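Local coordinates for DNA mismatch repair protein MUTS (Thermus aquaticus, PDB 1EWQ) that recognises mismatched base pairs in DNA to start their repair and carries a weak ATPase activity, at residues E431-P436 against R459-Y464; Y448-T453 against P479-K484; K347-L352 against L504-R509. All coordinates share one frame; numbering follows the deposited sequence.

Contact 1 (E431-P436 against R459-Y464)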
ATOM      1  N   GLU C 431      30.709  12.194 -58.066  1.00 45.20           N
ATOM      2  CA  GLU C 431      31.494  12.736 -59.167  1.00 45.67           C
ATOM      3  C   GLU C 431      31.100  12.115 -60.510  1.00 45.42           C
ATOM      4  O   GLU C 431      30.973  12.819 -61.510  1.00 45.51           O
ATOM      5  CB  GLU C 431      32.994  12.537 -58.899  1.00 46.64           C
ATOM      6  CG  GLU C 431      33.905  13.317 -59.855  1.00 48.12           C
ATOM      7  CD  GLU C 431      33.647  14.817 -59.833  1.00 49.04           C
ATOM      8  OE1 GLU C 431      32.473  15.229 -59.977  1.00 49.93           O
ATOM      9  OE2 GLU C 431      34.619  15.592 -59.680  1.00 49.94           O
ATOM     10  N   ARG C 432      30.905  10.803 -60.538  1.00 45.15           N
ATOM     11  CA  ARG C 432      30.496  10.141 -61.777  1.00 44.90           C
ATOM     12  C   ARG C 432      29.178  10.731 -62.299  1.00 44.09           C
ATOM     13  O   ARG C 432      29.087  11.171 -63.447  1.00 44.05           O
ATOM     14  CB  ARG C 432      30.283   8.642 -61.553  1.00 45.45           C
ATOM     15  CG  ARG C 432      31.534   7.804 -61.354  1.00 46.34           C
ATOM     16  CD  ARG C 432      31.123   6.343 -61.203  1.00 47.20           C
ATOM     17  NE  ARG C 432      32.253   5.420 -61.292  1.00 48.56           N
ATOM     18  CZ  ARG C 432      32.130   4.099 -61.425  1.00 49.22           C
ATOM     19  NH1 ARG C 432      30.920   3.545 -61.477  1.00 49.35           N
ATOM     20  NH2 ARG C 432      33.215   3.331 -61.528  1.00 49.40           N
ATOM     21  N   THR C 433      28.163  10.730 -61.439  1.00 42.77           N
ATOM     22  CA  THR C 433      26.838  11.220 -61.798  1.00 41.55           C
ATOM     23  C   THR C 433      26.710  12.732 -61.806  1.00 40.94           C
ATOM     24  O   THR C 433      25.843  13.274 -62.483  1.00 40.70           O
ATOM     25  CB  THR C 433      25.758  10.683 -60.834  1.00 41.45           C
ATOM     26  OG1 THR C 433      25.896  11.319 -59.556  1.00 40.45           O
ATOM     27  CG2 THR C 433      25.885   9.172 -60.673  1.00 40.97           C
ATOM     28  N   GLY C 434      27.561  13.412 -61.044  1.00 40.38           N
ATOM     29  CA  GLY C 434      27.490  14.860 -60.979  1.00 39.40           C
ATOM     30  C   GLY C 434      26.362  15.333 -60.074  1.00 39.27           C
ATOM     31  O   GLY C 434      26.005  16.506 -60.084  1.00 39.06           O
ATOM     32  N   ILE C 435      25.789  14.420 -59.296  1.00 38.93           N
ATOM     33  CA  ILE C 435      24.710  14.767 -58.382  1.00 38.73           C
ATOM     34  C   ILE C 435      25.336  15.032 -57.009  1.00 39.11           C
ATOM     35  O   ILE C 435      25.573  14.113 -56.228  1.00 38.98           O
ATOM     36  CB  ILE C 435      23.692  13.620 -58.288  1.00 38.65           C
ATOM     37  CG1 ILE C 435      23.279  13.185 -59.697  1.00 38.21           C
ATOM     38  CG2 ILE C 435      22.470  14.070 -57.501  1.00 38.60           C
ATOM     39  CD1 ILE C 435      22.333  12.002 -59.730  1.00 37.49           C
ATOM     40  N   PRO C 436      25.608  16.308 -56.699  1.00 39.43           N
ATOM     41  CA  PRO C 436      26.219  16.708 -55.428  1.00 39.31           C
ATOM     42  C   PRO C 436      25.588  16.164 -54.148  1.00 39.43           C
ATOM     43  O   PRO C 436      26.304  15.750 -53.240  1.00 39.53           O
ATOM     44  CB  PRO C 436      26.191  18.237 -55.498  1.00 39.34           C
ATOM     45  CG  PRO C 436      24.976  18.508 -56.327  1.00 39.49           C
ATOM     46  CD  PRO C 436      25.133  17.494 -57.434  1.00 39.38           C
ATOM     47  N   ARG C 459      18.605  12.257 -63.933  1.00 31.85           N
ATOM     48  CA  ARG C 459      20.059  12.316 -63.947  1.00 33.10           C
ATOM     49  C   ARG C 459      20.688  10.984 -63.485  1.00 33.82           C
ATOM     50  O   ARG C 459      21.904  10.789 -63.562  1.00 34.07           O
ATOM     51  CB  ARG C 459      20.472  13.468 -63.030  1.00 33.29           C
ATOM     52  CG  ARG C 459      21.527  14.391 -63.566  1.00 33.67           C
ATOM     53  CD  ARG C 459      21.215  14.985 -64.938  1.00 33.08           C
ATOM     54  NE  ARG C 459      22.490  15.307 -65.570  1.00 33.26           N
ATOM     55  CZ  ARG C 459      22.666  15.591 -66.854  1.00 33.81           C
ATOM     56  NH1 ARG C 459      21.641  15.613 -67.693  1.00 33.43           N
ATOM     57  NH2 ARG C 459      23.893  15.813 -67.308  1.00 34.39           N
ATOM     58  N   VAL C 460      19.847  10.065 -63.019  1.00 34.45           N
ATOM     59  CA  VAL C 460      20.294   8.758 -62.518  1.00 35.06           C
ATOM     60  C   VAL C 460      20.826   7.823 -63.610  1.00 35.50           C
ATOM     61  O   VAL C 460      20.161   7.586 -64.616  1.00 35.38           O
ATOM     62  CB  VAL C 460      19.139   8.046 -61.782  1.00 34.79           C
ATOM     63  CG1 VAL C 460      19.579   6.671 -61.323  1.00 34.94           C
ATOM     64  CG2 VAL C 460      18.678   8.883 -60.604  1.00 34.93           C
ATOM     65  N   PRO C 461      22.036   7.271 -63.422  1.00 36.08           N
ATOM     66  CA  PRO C 461      22.564   6.372 -64.453  1.00 36.71           C
ATOM     67  C   PRO C 461      21.721   5.106 -64.616  1.00 37.24           C
ATOM     68  O   PRO C 461      21.046   4.664 -63.677  1.00 37.02           O
ATOM     69  CB  PRO C 461      23.993   6.091 -63.980  1.00 36.39           C
ATOM     70  CG  PRO C 461      23.907   6.256 -62.508  1.00 36.49           C
ATOM     71  CD  PRO C 461      23.007   7.454 -62.332  1.00 36.16           C
ATOM     72  N   LYS C 462      21.764   4.544 -65.822  1.00 37.86           N
ATOM     73  CA  LYS C 462      21.005   3.345 -66.171  1.00 38.67           C
ATOM     74  C   LYS C 462      21.321   2.134 -65.293  1.00 38.71           C
ATOM     75  O   LYS C 462      20.471   1.265 -65.103  1.00 38.24           O
ATOM     76  CB  LYS C 462      21.265   2.972 -67.638  1.00 39.53           C
ATOM     77  CG  LYS C 462      21.202   4.129 -68.643  1.00 40.91           C
ATOM     78  CD  LYS C 462      19.804   4.759 -68.773  1.00 41.66           C
ATOM     79  CE  LYS C 462      19.588   5.892 -67.766  1.00 42.36           C
ATOM     80  NZ  LYS C 462      18.382   6.737 -68.082  1.00 42.30           N
ATOM     81  N   GLU C 463      22.546   2.078 -64.772  1.00 39.02           N
ATOM     82  CA  GLU C 463      22.987   0.964 -63.924  1.00 39.59           C
ATOM     83  C   GLU C 463      22.269   0.900 -62.579  1.00 39.08           C
ATOM     84  O   GLU C 463      22.105  -0.179 -62.010  1.00 39.10           O
ATOM     85  CB  GLU C 463      24.497   1.052 -63.656  1.00 40.44           C
ATOM     86  CG  GLU C 463      25.374   1.001 -64.895  1.00 41.97           C
ATOM     87  CD  GLU C 463      25.102   2.144 -65.865  1.00 42.93           C
ATOM     88  OE1 GLU C 463      25.084   3.319 -65.428  1.00 43.26           O
ATOM     89  OE2 GLU C 463      24.912   1.862 -67.071  1.00 43.73           O
ATOM     90  N   TYR C 464      21.860   2.055 -62.062  1.00 38.73           N
ATOM     91  CA  TYR C 464      21.175   2.101 -60.777  1.00 38.14           C
ATOM     92  C   TYR C 464      19.914   1.259 -60.806  1.00 38.29           C
ATOM     93  O   TYR C 464      19.068   1.429 -61.681  1.00 38.35           O
ATOM     94  CB  TYR C 464      20.830   3.548 -60.410  1.00 37.29           C
ATOM     95  CG  TYR C 464      21.994   4.325 -59.844  1.00 36.17           C
ATOM     96  CD1 TYR C 464      23.304   4.000 -60.190  1.00 35.85           C
ATOM     97  CD2 TYR C 464      21.785   5.412 -58.996  1.00 35.74           C
ATOM     98  CE1 TYR C 464      24.382   4.739 -59.710  1.00 35.47           C
ATOM     99  CE2 TYR C 464      22.855   6.163 -58.510  1.00 35.15           C
ATOM    100  CZ  TYR C 464      24.151   5.819 -58.872  1.00 35.41           C
ATOM    101  OH  TYR C 464      25.219   6.553 -58.417  1.00 34.59           O
TER
HETATM  102  O   HOH W   1      24.321  11.445 -64.300  1.00 41.35           O

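Contact 2 (Y448-T453 against P479-K484)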
ATOM      1  N   TYR C 448      22.193  -1.415 -47.594  1.00 32.20           N
ATOM      2  CA  TYR C 448      22.913  -0.252 -48.113  1.00 31.76           C
ATOM      3  C   TYR C 448      22.317   0.226 -49.429  1.00 31.25           C
ATOM      4  O   TYR C 448      21.845  -0.574 -50.225  1.00 30.93           O
ATOM      5  CB  TYR C 448      24.393  -0.570 -48.302  1.00 31.59           C
ATOM      6  CG  TYR C 448      25.118  -0.756 -46.992  1.00 31.72           C
ATOM      7  CD1 TYR C 448      25.059  -1.966 -46.303  1.00 31.37           C
ATOM      8  CD2 TYR C 448      25.816   0.300 -46.410  1.00 31.74           C
ATOM      9  CE1 TYR C 448      25.675  -2.114 -45.064  1.00 31.56           C
ATOM     10  CE2 TYR C 448      26.434   0.161 -45.170  1.00 31.87           C
ATOM     11  CZ  TYR C 448      26.359  -1.047 -44.504  1.00 31.67           C
ATOM     12  OH  TYR C 448      26.977  -1.183 -43.282  1.00 32.23           O
ATOM     13  N   TYR C 449      22.357   1.530 -49.667  1.00 30.94           N
ATOM     14  CA  TYR C 449      21.773   2.074 -50.891  1.00 31.30           C
ATOM     15  C   TYR C 449      22.329   3.431 -51.300  1.00 31.42           C
ATOM     16  O   TYR C 449      23.013   4.099 -50.527  1.00 31.40           O
ATOM     17  CB  TYR C 449      20.251   2.201 -50.716  1.00 30.92           C
ATOM     18  CG  TYR C 449      19.859   3.104 -49.563  1.00 30.90           C
ATOM     19  CD1 TYR C 449      20.049   4.494 -49.631  1.00 30.99           C
ATOM     20  CD2 TYR C 449      19.348   2.571 -48.382  1.00 30.84           C
ATOM     21  CE1 TYR C 449      19.741   5.328 -48.548  1.00 30.85           C
ATOM     22  CE2 TYR C 449      19.042   3.392 -47.290  1.00 31.26           C
ATOM     23  CZ  TYR C 449      19.241   4.766 -47.378  1.00 31.37           C
ATOM     24  OH  TYR C 449      18.961   5.562 -46.288  1.00 31.31           O
ATOM     25  N   LEU C 450      22.007   3.821 -52.532  1.00 31.47           N
ATOM     26  CA  LEU C 450      22.400   5.109 -53.102  1.00 31.44           C
ATOM     27  C   LEU C 450      21.103   5.908 -53.104  1.00 31.24           C
ATOM     28  O   LEU C 450      20.058   5.396 -53.518  1.00 31.37           O
ATOM     29  CB  LEU C 450      22.901   4.928 -54.537  1.00 31.39           C
ATOM     30  CG  LEU C 450      24.206   4.152 -54.700  1.00 31.45           C
ATOM     31  CD1 LEU C 450      24.251   3.497 -56.068  1.00 31.56           C
ATOM     32  CD2 LEU C 450      25.385   5.100 -54.496  1.00 31.36           C
ATOM     33  N   GLU C 451      21.165   7.153 -52.650  1.00 31.14           N
ATOM     34  CA  GLU C 451      19.975   7.987 -52.563  1.00 31.32           C
ATOM     35  C   GLU C 451      20.109   9.281 -53.366  1.00 30.94           C
ATOM     36  O   GLU C 451      21.088  10.013 -53.228  1.00 31.25           O
ATOM     37  CB  GLU C 451      19.692   8.315 -51.090  1.00 31.59           C
ATOM     38  CG  GLU C 451      18.405   9.083 -50.831  1.00 32.22           C
ATOM     39  CD  GLU C 451      18.264   9.505 -49.373  1.00 32.96           C
ATOM     40  OE1 GLU C 451      18.846  10.548 -48.989  1.00 33.54           O
ATOM     41  OE2 GLU C 451      17.585   8.787 -48.604  1.00 32.76           O
ATOM     42  N   VAL C 452      19.114   9.543 -54.208  1.00 30.68           N
ATOM     43  CA  VAL C 452      19.069  10.745 -55.041  1.00 29.98           C
ATOM     44  C   VAL C 452      17.712  11.409 -54.838  1.00 29.45           C
ATOM     45  O   VAL C 452      16.692  10.729 -54.717  1.00 29.10           O
ATOM     46  CB  VAL C 452      19.230  10.401 -56.547  1.00 30.35           C
ATOM     47  CG1 VAL C 452      19.020  11.651 -57.393  1.00 30.41           C
ATOM     48  CG2 VAL C 452      20.620   9.823 -56.817  1.00 30.50           C
ATOM     49  N   THR C 453      17.703  12.735 -54.796  1.00 29.10           N
ATOM     50  CA  THR C 453      16.468  13.500 -54.626  1.00 28.54           C
ATOM     51  C   THR C 453      15.768  13.736 -55.970  1.00 28.56           C
ATOM     52  O   THR C 453      16.398  13.683 -57.030  1.00 28.33           O
ATOM     53  CB  THR C 453      16.747  14.872 -54.003  1.00 28.38           C
ATOM     54  OG1 THR C 453      17.611  15.618 -54.873  1.00 27.47           O
ATOM     55  CG2 THR C 453      17.406  14.712 -52.642  1.00 28.23           C
ATOM     56  N   PRO C 479      25.454  -3.470 -58.414  1.00 43.72           N
ATOM     57  CA  PRO C 479      25.901  -4.852 -58.199  1.00 44.60           C
ATOM     58  C   PRO C 479      27.057  -5.003 -57.193  1.00 45.48           C
ATOM     59  O   PRO C 479      27.073  -5.936 -56.382  1.00 45.43           O
ATOM     60  CB  PRO C 479      26.291  -5.301 -59.605  1.00 44.64           C
ATOM     61  CG  PRO C 479      25.306  -4.552 -60.468  1.00 44.29           C
ATOM     62  CD  PRO C 479      25.350  -3.167 -59.853  1.00 44.03           C
ATOM     63  N   GLU C 480      28.020  -4.088 -57.256  1.00 46.44           N
ATOM     64  CA  GLU C 480      29.181  -4.111 -56.365  1.00 47.58           C
ATOM     65  C   GLU C 480      28.791  -4.027 -54.891  1.00 47.83           C
ATOM     66  O   GLU C 480      29.450  -4.608 -54.028  1.00 48.00           O
ATOM     67  CB  GLU C 480      30.110  -2.938 -56.699  1.00 48.49           C
ATOM     68  CG  GLU C 480      31.424  -3.313 -57.376  1.00 49.84           C
ATOM     69  CD  GLU C 480      32.454  -3.885 -56.410  1.00 50.68           C
ATOM     70  OE1 GLU C 480      32.262  -5.024 -55.922  1.00 51.18           O
ATOM     71  OE2 GLU C 480      33.459  -3.185 -56.135  1.00 50.99           O
HETATM   72  N   MSE C 481      27.718  -3.293 -54.615  1.00 48.10           N
HETATM   73  CA  MSE C 481      27.229  -3.088 -53.255  1.00 48.17           C
HETATM   74  C   MSE C 481      26.643  -4.325 -52.606  1.00 48.67           C
HETATM   75  O   MSE C 481      26.903  -4.604 -51.439  1.00 48.66           O
HETATM   76  CB  MSE C 481      26.170  -1.998 -53.253  1.00 47.64           C
HETATM   77  CG  MSE C 481      26.675  -0.650 -53.677  1.00 46.70           C
HETATM   78 SE   MSE C 481      25.192   0.540 -53.804  1.00 46.53          SE
HETATM   79  CE  MSE C 481      24.708   0.633 -51.936  1.00 44.93           C
ATOM     80  N   LYS C 482      25.816  -5.037 -53.359  1.00 49.31           N
ATOM     81  CA  LYS C 482      25.176  -6.243 -52.865  1.00 49.99           C
ATOM     82  C   LYS C 482      26.240  -7.161 -52.273  1.00 50.22           C
ATOM     83  O   LYS C 482      26.069  -7.714 -51.184  1.00 50.24           O
ATOM     84  CB  LYS C 482      24.434  -6.927 -54.017  1.00 50.49           C
ATOM     85  CG  LYS C 482      23.743  -8.237 -53.667  1.00 51.02           C
ATOM     86  CD  LYS C 482      22.750  -8.680 -54.758  1.00 51.37           C
ATOM     87  CE  LYS C 482      23.361  -8.703 -56.166  1.00 51.63           C
ATOM     88  NZ  LYS C 482      23.525  -7.337 -56.773  1.00 51.78           N
ATOM     89  N   GLU C 483      27.348  -7.298 -52.993  1.00 50.41           N
ATOM     90  CA  GLU C 483      28.458  -8.134 -52.554  1.00 50.55           C
ATOM     91  C   GLU C 483      29.018  -7.633 -51.233  1.00 50.28           C
ATOM     92  O   GLU C 483      29.115  -8.387 -50.261  1.00 50.10           O
ATOM     93  CB  GLU C 483      29.571  -8.116 -53.599  1.00 51.29           C
ATOM     94  CG  GLU C 483      30.841  -8.833 -53.166  1.00 52.06           C
ATOM     95  CD  GLU C 483      32.047  -8.389 -53.964  1.00 52.91           C
ATOM     96  OE1 GLU C 483      31.996  -8.499 -55.209  1.00 53.53           O
ATOM     97  OE2 GLU C 483      33.040  -7.928 -53.350  1.00 53.16           O
ATOM     98  N   LYS C 484      29.403  -6.359 -51.217  1.00 50.04           N
ATOM     99  CA  LYS C 484      29.969  -5.733 -50.029  1.00 49.70           C
ATOM    100  C   LYS C 484      29.038  -5.776 -48.830  1.00 49.25           C
ATOM    101  O   LYS C 484      29.479  -6.015 -47.706  1.00 49.24           O
ATOM    102  CB  LYS C 484      30.352  -4.286 -50.330  1.00 50.18           C
ATOM    103  CG  LYS C 484      31.688  -4.152 -51.022  1.00 50.77           C
ATOM    104  CD  LYS C 484      32.801  -4.622 -50.101  1.00 51.06           C
ATOM    105  CE  LYS C 484      34.169  -4.416 -50.721  1.00 51.28           C
ATOM    106  NZ  LYS C 484      35.248  -4.750 -49.745  1.00 51.41           N
TER

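Contact 3 (K347-L352 against L504-R509)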
ATOM      1  N   LYS C 347      28.432  -6.861 -16.835  1.00 31.34           N
ATOM      2  CA  LYS C 347      28.321  -5.789 -15.858  1.00 31.99           C
ATOM      3  C   LYS C 347      28.982  -6.244 -14.546  1.00 31.60           C
ATOM      4  O   LYS C 347      29.682  -5.470 -13.875  1.00 31.15           O
ATOM      5  CB  LYS C 347      26.851  -5.467 -15.598  1.00 33.21           C
ATOM      6  CG  LYS C 347      26.626  -4.119 -14.959  1.00 34.85           C
ATOM      7  CD  LYS C 347      26.767  -3.015 -16.016  1.00 36.41           C
ATOM      8  CE  LYS C 347      25.684  -3.143 -17.095  1.00 36.95           C
ATOM      9  NZ  LYS C 347      25.755  -2.028 -18.091  1.00 37.08           N
ATOM     10  N   ASP C 348      28.761  -7.505 -14.182  1.00 30.85           N
ATOM     11  CA  ASP C 348      29.359  -8.028 -12.961  1.00 30.64           C
ATOM     12  C   ASP C 348      30.874  -7.977 -13.056  1.00 30.59           C
ATOM     13  O   ASP C 348      31.537  -7.637 -12.082  1.00 30.45           O
ATOM     14  CB  ASP C 348      28.896  -9.464 -12.692  1.00 30.23           C
ATOM     15  CG  ASP C 348      27.425  -9.538 -12.335  1.00 30.07           C
ATOM     16  OD1 ASP C 348      26.980  -8.709 -11.518  1.00 30.41           O
ATOM     17  OD2 ASP C 348      26.716 -10.416 -12.860  1.00 29.65           O
ATOM     18  N   LEU C 349      31.428  -8.300 -14.224  1.00 30.55           N
ATOM     19  CA  LEU C 349      32.887  -8.273 -14.391  1.00 30.65           C
ATOM     20  C   LEU C 349      33.448  -6.855 -14.270  1.00 30.73           C
ATOM     21  O   LEU C 349      34.572  -6.662 -13.808  1.00 30.64           O
ATOM     22  CB  LEU C 349      33.296  -8.880 -15.741  1.00 30.70           C
ATOM     23  CG  LEU C 349      32.925 -10.360 -15.951  1.00 30.61           C
ATOM     24  CD1 LEU C 349      33.382 -10.811 -17.325  1.00 30.48           C
ATOM     25  CD2 LEU C 349      33.568 -11.224 -14.878  1.00 30.25           C
ATOM     26  N   GLY C 350      32.667  -5.863 -14.691  1.00 31.01           N
ATOM     27  CA  GLY C 350      33.125  -4.491 -14.588  1.00 31.11           C
ATOM     28  C   GLY C 350      33.211  -4.138 -13.117  1.00 31.23           C
ATOM     29  O   GLY C 350      34.230  -3.628 -12.639  1.00 31.38           O
ATOM     30  N   ALA C 351      32.133  -4.425 -12.393  1.00 31.32           N
ATOM     31  CA  ALA C 351      32.093  -4.157 -10.960  1.00 31.46           C
ATOM     32  C   ALA C 351      33.214  -4.940 -10.267  1.00 31.55           C
ATOM     33  O   ALA C 351      33.859  -4.433  -9.353  1.00 31.22           O
ATOM     34  CB  ALA C 351      30.731  -4.555 -10.391  1.00 31.07           C
ATOM     35  N   LEU C 352      33.450  -6.170 -10.716  1.00 31.58           N
ATOM     36  CA  LEU C 352      34.500  -6.994 -10.134  1.00 32.18           C
ATOM     37  C   LEU C 352      35.864  -6.320 -10.291  1.00 32.77           C
ATOM     38  O   LEU C 352      36.613  -6.198  -9.326  1.00 32.72           O
ATOM     39  CB  LEU C 352      34.527  -8.385 -10.786  1.00 31.56           C
ATOM     40  CG  LEU C 352      35.682  -9.306 -10.360  1.00 31.16           C
ATOM     41  CD1 LEU C 352      35.756  -9.406  -8.834  1.00 30.66           C
ATOM     42  CD2 LEU C 352      35.495 -10.683 -10.976  1.00 31.23           C
ATOM     43  N   LEU C 504      32.970 -15.096 -22.302  1.00 35.16           N
ATOM     44  CA  LEU C 504      32.893 -16.346 -21.551  1.00 35.22           C
ATOM     45  C   LEU C 504      34.257 -16.817 -21.054  1.00 35.21           C
ATOM     46  O   LEU C 504      34.374 -17.288 -19.927  1.00 35.17           O
ATOM     47  CB  LEU C 504      32.237 -17.439 -22.403  1.00 35.04           C
ATOM     48  CG  LEU C 504      30.754 -17.167 -22.685  1.00 35.27           C
ATOM     49  CD1 LEU C 504      30.156 -18.274 -23.543  1.00 35.01           C
ATOM     50  CD2 LEU C 504      30.009 -17.061 -21.355  1.00 35.10           C
ATOM     51  N   GLU C 505      35.286 -16.679 -21.887  1.00 35.33           N
ATOM     52  CA  GLU C 505      36.633 -17.090 -21.508  1.00 35.60           C
ATOM     53  C   GLU C 505      37.115 -16.228 -20.340  1.00 35.30           C
ATOM     54  O   GLU C 505      37.661 -16.734 -19.364  1.00 35.13           O
ATOM     55  CB  GLU C 505      37.592 -16.959 -22.710  1.00 36.47           C
ATOM     56  CG  GLU C 505      37.185 -17.815 -23.933  1.00 37.90           C
ATOM     57  CD  GLU C 505      38.039 -17.567 -25.187  1.00 38.90           C
ATOM     58  OE1 GLU C 505      38.829 -16.590 -25.214  1.00 39.42           O
ATOM     59  OE2 GLU C 505      37.903 -18.352 -26.159  1.00 39.30           O
ATOM     60  N   VAL C 506      36.902 -14.921 -20.444  1.00 35.25           N
ATOM     61  CA  VAL C 506      37.305 -13.992 -19.391  1.00 35.09           C
ATOM     62  C   VAL C 506      36.501 -14.274 -18.115  1.00 35.06           C
ATOM     63  O   VAL C 506      37.040 -14.238 -17.007  1.00 34.89           O
ATOM     64  CB  VAL C 506      37.077 -12.527 -19.833  1.00 35.00           C
ATOM     65  CG1 VAL C 506      37.486 -11.568 -18.724  1.00 34.62           C
ATOM     66  CG2 VAL C 506      37.881 -12.242 -21.099  1.00 35.62           C
ATOM     67  N   ARG C 507      35.215 -14.560 -18.282  1.00 34.84           N
ATOM     68  CA  ARG C 507      34.346 -14.854 -17.151  1.00 35.09           C
ATOM     69  C   ARG C 507      34.869 -16.083 -16.414  1.00 35.45           C
ATOM     70  O   ARG C 507      34.929 -16.104 -15.184  1.00 35.05           O
ATOM     71  CB  ARG C 507      32.923 -15.108 -17.638  1.00 34.93           C
ATOM     72  CG  ARG C 507      31.943 -15.471 -16.535  1.00 34.63           C
ATOM     73  CD  ARG C 507      30.942 -16.482 -17.064  1.00 34.50           C
ATOM     74  NE  ARG C 507      29.626 -15.920 -17.296  1.00 34.42           N
ATOM     75  CZ  ARG C 507      28.639 -16.575 -17.899  1.00 34.62           C
ATOM     76  NH1 ARG C 507      28.829 -17.816 -18.340  1.00 34.42           N
ATOM     77  NH2 ARG C 507      27.454 -15.999 -18.047  1.00 34.27           N
ATOM     78  N   GLU C 508      35.247 -17.105 -17.178  1.00 35.82           N
ATOM     79  CA  GLU C 508      35.781 -18.333 -16.600  1.00 36.56           C
ATOM     80  C   GLU C 508      37.054 -18.033 -15.800  1.00 36.57           C
ATOM     81  O   GLU C 508      37.303 -18.656 -14.775  1.00 36.68           O
ATOM     82  CB  GLU C 508      36.078 -19.344 -17.710  1.00 37.09           C
ATOM     83  CG  GLU C 508      36.574 -20.696 -17.229  1.00 37.99           C
ATOM     84  CD  GLU C 508      35.566 -21.410 -16.350  1.00 38.56           C
ATOM     85  OE1 GLU C 508      34.360 -21.408 -16.690  1.00 38.88           O
ATOM     86  OE2 GLU C 508      35.984 -21.985 -15.320  1.00 39.37           O
ATOM     87  N   ARG C 509      37.853 -17.081 -16.272  1.00 36.68           N
ATOM     88  CA  ARG C 509      39.077 -16.698 -15.571  1.00 36.97           C
ATOM     89  C   ARG C 509      38.698 -16.160 -14.190  1.00 36.53           C
ATOM     90  O   ARG C 509      39.371 -16.441 -13.190  1.00 36.49           O
ATOM     91  CB  ARG C 509      39.835 -15.603 -16.341  1.00 37.88           C
ATOM     92  CG  ARG C 509      40.498 -16.042 -17.656  1.00 39.42           C
ATOM     93  CD  ARG C 509      41.914 -16.579 -17.435  1.00 40.90           C
ATOM     94  NE  ARG C 509      41.921 -17.848 -16.708  1.00 42.10           N
ATOM     95  CZ  ARG C 509      42.919 -18.263 -15.926  1.00 42.61           C
ATOM     96  NH1 ARG C 509      44.006 -17.510 -15.762  1.00 42.61           N
ATOM     97  NH2 ARG C 509      42.823 -19.431 -15.298  1.00 42.68           N
TER

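Contact 1 (E431-P436 against R459-Y464)
The methyl CG2 of Thr-433 points into a corner made by Pro-461 and Tyr-464. It lies 3.7 Å from Pro-461 CD and, reaching across Tyr-464 at about a right angle, 3.5 Å from the phenol OH. Pro-461 CG in turn rests on one face of the Tyr-464 ring, offset toward the rim, in a type I turn running from Pro-461 to Tyr-464. Next door Ile-435 extends CD1 to 4.1 Å from Arg-459 CB, the apolar root of a surface arginine. A water bridges the backbones, donating to Thr-433 O and, over 2.6 Å, to Arg-459 O. With OG1 lying between the backbone N and the carbonyl carbon (chi1 71°), Thr-433 accepts from Ile-435 N at 3.1 Å, an ST turn just where Gly-434, with positive phi, ends helix 406-433. OG1 also bonds to Glu-429 O, and the Tyr-464 hydroxyl to Glu-429 OE1. A valine in place of Thr-433 would probably leave Ile-435 N without its side-chain acceptor and Glu-429 O without the hydroxyl. Threonine therefore suits this helix end through its two branches: the hydroxyl serves its own chain, the methyl packs on the loop, and between the segments van der Waals packing is joined by a water linking the carbonyls.

Contact 2 (Y448-T453 against P479-K484)
Selenomethionine Met-481 lays its terminal methyl over one face of the flat peptide that joins Tyr-448 to Tyr-449, with CE 3.4 Å from Tyr-449 N. The Tyr-448 ring is left to others: it stacks with Phe-422 and meets Tyr-442 with the planes at about 55°, while CE touches this residue at CB, 3.8 Å away. The setting is the clamp domain of MutS, a four-stranded antiparallel sheet carried at the far end of two long helices. Here strand 449-453, an inner strand of that sheet, meets the first turn and a half of helix 479-511, down which the chain returns. A long, unbranched side chain suits the join. Met-481 runs out extended as far as SE (chi2 174°) and then bends at chi3 (67°), which brings CE above the peptide plane and leaves SE beside Leu-450. Tyr-449 pairs by backbone hydrogen bonds with Gly-441 on strand 439-443, which holds this part of the backbone in the sheet. Tyr-448 N bonds to Glu-485 OE1, a second tie to the helix. Leu-450, which also packs on Val-440, Leu-478 and Tyr-464, offers a compact apolar partner, and Met-481 SE sits 3.8 Å from Leu-450 CD1.

Contact 3 (K347-L352 against L504-R509)
One residue before Leu-349, which meets Arg-507 and Val-506 across this contact, Asp-348 holds its OD2 between two partners, a salt bridge from Arg-338 NE and a hydrogen bond from Ser-345 N. In the second, OD2 accepts from a backbone N just before helix 346-366, a place that suits a short acid near the start of the helix. The backbone then runs regularly, Leu-352 N giving a 2.8 Å bond to Asp-348 O. Leu-349 carries the contact itself. Its CG lies anti to the carbonyl carbon (chi1 -62°) and CD1 continues fully extended (chi2 180°), so that this methyl reaches helix 479-511 first. It comes to 4.2 Å from Arg-507 CA and stands 4.3 Å from Arg-507 CB, in touch with the backbone and the root of the side chain instead of the guanidinium group. Val-506 CG1 closes in from the neighbouring position, 4.4 Å from the same CD1. This is helix-on-helix packing in the largely helical domain III of MutS, where helix 479-511, coming back from the clamp, meets the rest of the domain. The arginine suits its partly exposed place by offering carbon to Leu-349 while NH2 bonds to Ala-344 O. Beside this pair, Leu-349 and Leu-352, three residues apart on one helix, both pack on Ala-510, a small residue consistent with a close approach there.

Overall arrangement
Contacts 1 and 2 are neighbours in the clamp and share apolar packing: their centres are about 12 Å apart, and they meet directly where Tyr-464 CZ lies 3.6 Å from Leu-450 CD1. Along the chain their segments alternate. Contact 3 encloses both in sequence, yet its centre is about 40 Å from that of contact 2 and about 51 Å from that of contact 1. Helix 479-511 covers the gap, beginning at contact 2 and nearing its end at contact 3. The nearest atoms of contact 2 come within about 5 Å of the bound DNA, against about 16 Å for contact 1 and 18 Å for contact 3; all three lie away from the predicted ATP site.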